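Local coordinates for protein Dot/Icm T4SS effector (Legionella pneumophila subsp. pneumophila, PDB 4HFV) that is of uncertain molecular function but is a Dot/Icm type IV secretion effector of Legionella, probably acting in the infected host cell, at residues A[152-156]-A[157-161]. Sequence-based numbering, arbitrary orientation.
Sequences QPFAI and KHYSV
Phe154 and Val161 meet where the CG2 methyl of Val161 rests against CB of Phe154, 3.7 Å away. The two side chains cross at about a right angle, and the phenyl ring continues past this meeting point to Phe133 and Leu134 of helix 120-136 and to Thr59 and Leu62 of helix 49-64. A large apolar ring suits this buried place, since it ties the loop to two helices at once, while the short, branched Val161 packs against CB of Phe154 and touches Leu134.

In Tyr159, CG stands anti to the backbone N (chi1 179°), which sets the ring alongside the chain at Phe154; there CD2 comes 3.5 Å from the carbonyl O of Phe154, which sits at the ring edge, in its plane. One ring face receives the backbone N of Val161, offset toward the rim. The phenol combines an apolar ring, packed on Val55 and Leu134, with a hydroxyl hydrogen-bonded to Asp164.

The bend itself is a type II turn from Ile156 to Tyr159, with a weak hydrogen bond of 3.0 Å, bent to 135°, from Tyr159 N to Ile156 O. His158, at its third position, adopts a left-handed backbone conformation, and the long Lys157 lays CG over its imidazole face; polar side chains suit this exposed corner. Beta-branched Ile156 packs its CB 4.1 Å from CB of Tyr159 and also reaches Val55.

A water bridges the mouth of the bend, donating to Phe154 O and Tyr159 O and accepting from Val161 N at 2.8 Å. With the Ser160 hydroxyl capping Asp163 N, the arrangement is a type II beta turn followed by a serine N-cap, opening helix 161-188, whose Ser169, His173 and Arg176 bind succinate in a structure of this protein, though none is bound to this chain here.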
loop_
_atom_site.group_PDB
_atom_site.type_symbol
_atom_site.label_atom_id
_atom_site.label_comp_id
_atom_site.label_asym_id
_atom_site.label_seq_id
_atom_site.Cartn_x
_atom_site.Cartn_y
_atom_site.Cartn_z
ATOM N N GLN A 152 20.218 11.767 8.696
ATOM C CA GLN A 152 19.717 11.164 7.467
ATOM C C GLN A 152 20.829 10.347 6.785
ATOM O O GLN A 152 21.590 10.879 5.988
ATOM C CB GLN A 152 19.221 12.265 6.527
ATOM C CG GLN A 152 17.972 12.970 6.999
ATOM C CD GLN A 152 16.736 12.126 6.831
ATOM O OE1 GLN A 152 16.506 11.548 5.773
ATOM N NE2 GLN A 152 15.911 12.074 7.863
ATOM N N PRO A 153 20.918 9.043 7.093
ATOM C CA PRO A 153 22.005 8.263 6.478
ATOM C C PRO A 153 21.924 8.253 4.933
ATOM O O PRO A 153 22.928 8.016 4.250
ATOM C CB PRO A 153 21.773 6.859 7.044
ATOM C CG PRO A 153 20.288 6.850 7.536
ATOM C CD PRO A 153 20.060 8.234 7.990
ATOM N N PHE A 154 20.730 8.477 4.382
ATOM C CA PHE A 154 20.554 8.441 2.936
ATOM C C PHE A 154 20.562 9.807 2.257
ATOM O O PHE A 154 20.192 9.907 1.088
ATOM C CB PHE A 154 19.311 7.632 2.541
ATOM C CG PHE A 154 19.465 6.166 2.759
ATOM C CD1 PHE A 154 18.953 5.562 3.892
ATOM C CD2 PHE A 154 20.210 5.394 1.856
ATOM C CE1 PHE A 154 19.127 4.214 4.132
ATOM C CE2 PHE A 154 20.390 4.035 2.080
ATOM C CZ PHE A 154 19.852 3.436 3.215
ATOM N N ALA A 155 20.994 10.843 2.975
ATOM C CA ALA A 155 21.228 12.149 2.368
ATOM C C ALA A 155 22.567 12.097 1.604
ATOM O O ALA A 155 23.596 12.534 2.065
ATOM C CB ALA A 155 21.229 13.262 3.439
ATOM N N ILE A 156 22.498 11.541 0.412
ATOM C CA ILE A 156 23.643 11.206 -0.392
ATOM C C ILE A 156 23.500 12.065 -1.635
ATOM O O ILE A 156 22.371 12.228 -2.184
ATOM C CB ILE A 156 23.576 9.712 -0.750
ATOM C CG1 ILE A 156 23.827 8.843 0.489
ATOM C CG2 ILE A 156 24.553 9.354 -1.928
ATOM C CD1 ILE A 156 23.349 7.316 0.298
ATOM N N LYS A 157 24.623 12.627 -2.078
ATOM C CA LYS A 157 24.590 13.536 -3.196
ATOM C C LYS A 157 24.042 12.830 -4.424
ATOM O O LYS A 157 24.433 11.675 -4.733
ATOM C CB LYS A 157 25.976 14.092 -3.483
ATOM C CG LYS A 157 25.973 15.352 -4.350
ATOM C CD LYS A 157 27.396 15.867 -4.612
ATOM C CE LYS A 157 28.204 14.871 -5.443
ATOM N NZ LYS A 157 29.641 15.261 -5.594
ATOM N N HIS A 158 23.166 13.553 -5.114
ATOM C CA HIS A 158 22.576 13.153 -6.385
ATOM C C HIS A 158 21.665 11.987 -6.196
ATOM O O HIS A 158 21.385 11.234 -7.138
ATOM C CB HIS A 158 23.677 12.859 -7.426
ATOM C CG HIS A 158 24.451 14.074 -7.789
ATOM N ND1 HIS A 158 23.860 15.318 -7.894
ATOM C CD2 HIS A 158 25.773 14.266 -7.994
ATOM C CE1 HIS A 158 24.783 16.217 -8.173
ATOM N NE2 HIS A 158 25.951 15.605 -8.247
ATOM N N TYR A 159 21.202 11.850 -4.958
ATOM C CA TYR A 159 20.240 10.822 -4.608
ATOM C C TYR A 159 19.076 11.425 -3.783
ATOM O O TYR A 159 19.303 12.218 -2.873
ATOM C CB TYR A 159 20.924 9.709 -3.822
ATOM C CG TYR A 159 19.982 8.622 -3.405
ATOM C CD1 TYR A 159 19.373 7.801 -4.336
ATOM C CD2 TYR A 159 19.687 8.416 -2.057
ATOM C CE1 TYR A 159 18.466 6.802 -3.928
ATOM C CE2 TYR A 159 18.830 7.430 -1.652
ATOM C CZ TYR A 159 18.215 6.615 -2.592
ATOM O OH TYR A 159 17.333 5.647 -2.121
ATOM N N SER A 160 17.846 11.050 -4.116
ATOM C CA SER A 160 16.668 11.416 -3.316
ATOM C C SER A 160 15.993 10.162 -2.750
ATOM O O SER A 160 15.313 9.439 -3.463
ATOM C CB SER A 160 15.650 12.187 -4.141
ATOM O OG SER A 160 14.486 12.458 -3.340
ATOM N N VAL A 161 16.231 9.895 -1.472
ATOM C CA VAL A 161 15.670 8.729 -0.822
ATOM C C VAL A 161 14.134 8.814 -0.833
ATOM O O VAL A 161 13.448 7.793 -0.984
ATOM C CB VAL A 161 16.242 8.562 0.586
ATOM C CG1 VAL A 161 15.808 9.732 1.544
ATOM C CG2 VAL A 161 15.850 7.223 1.212
HETATM O O HOH W 1 18.281 11.362 -0.290
#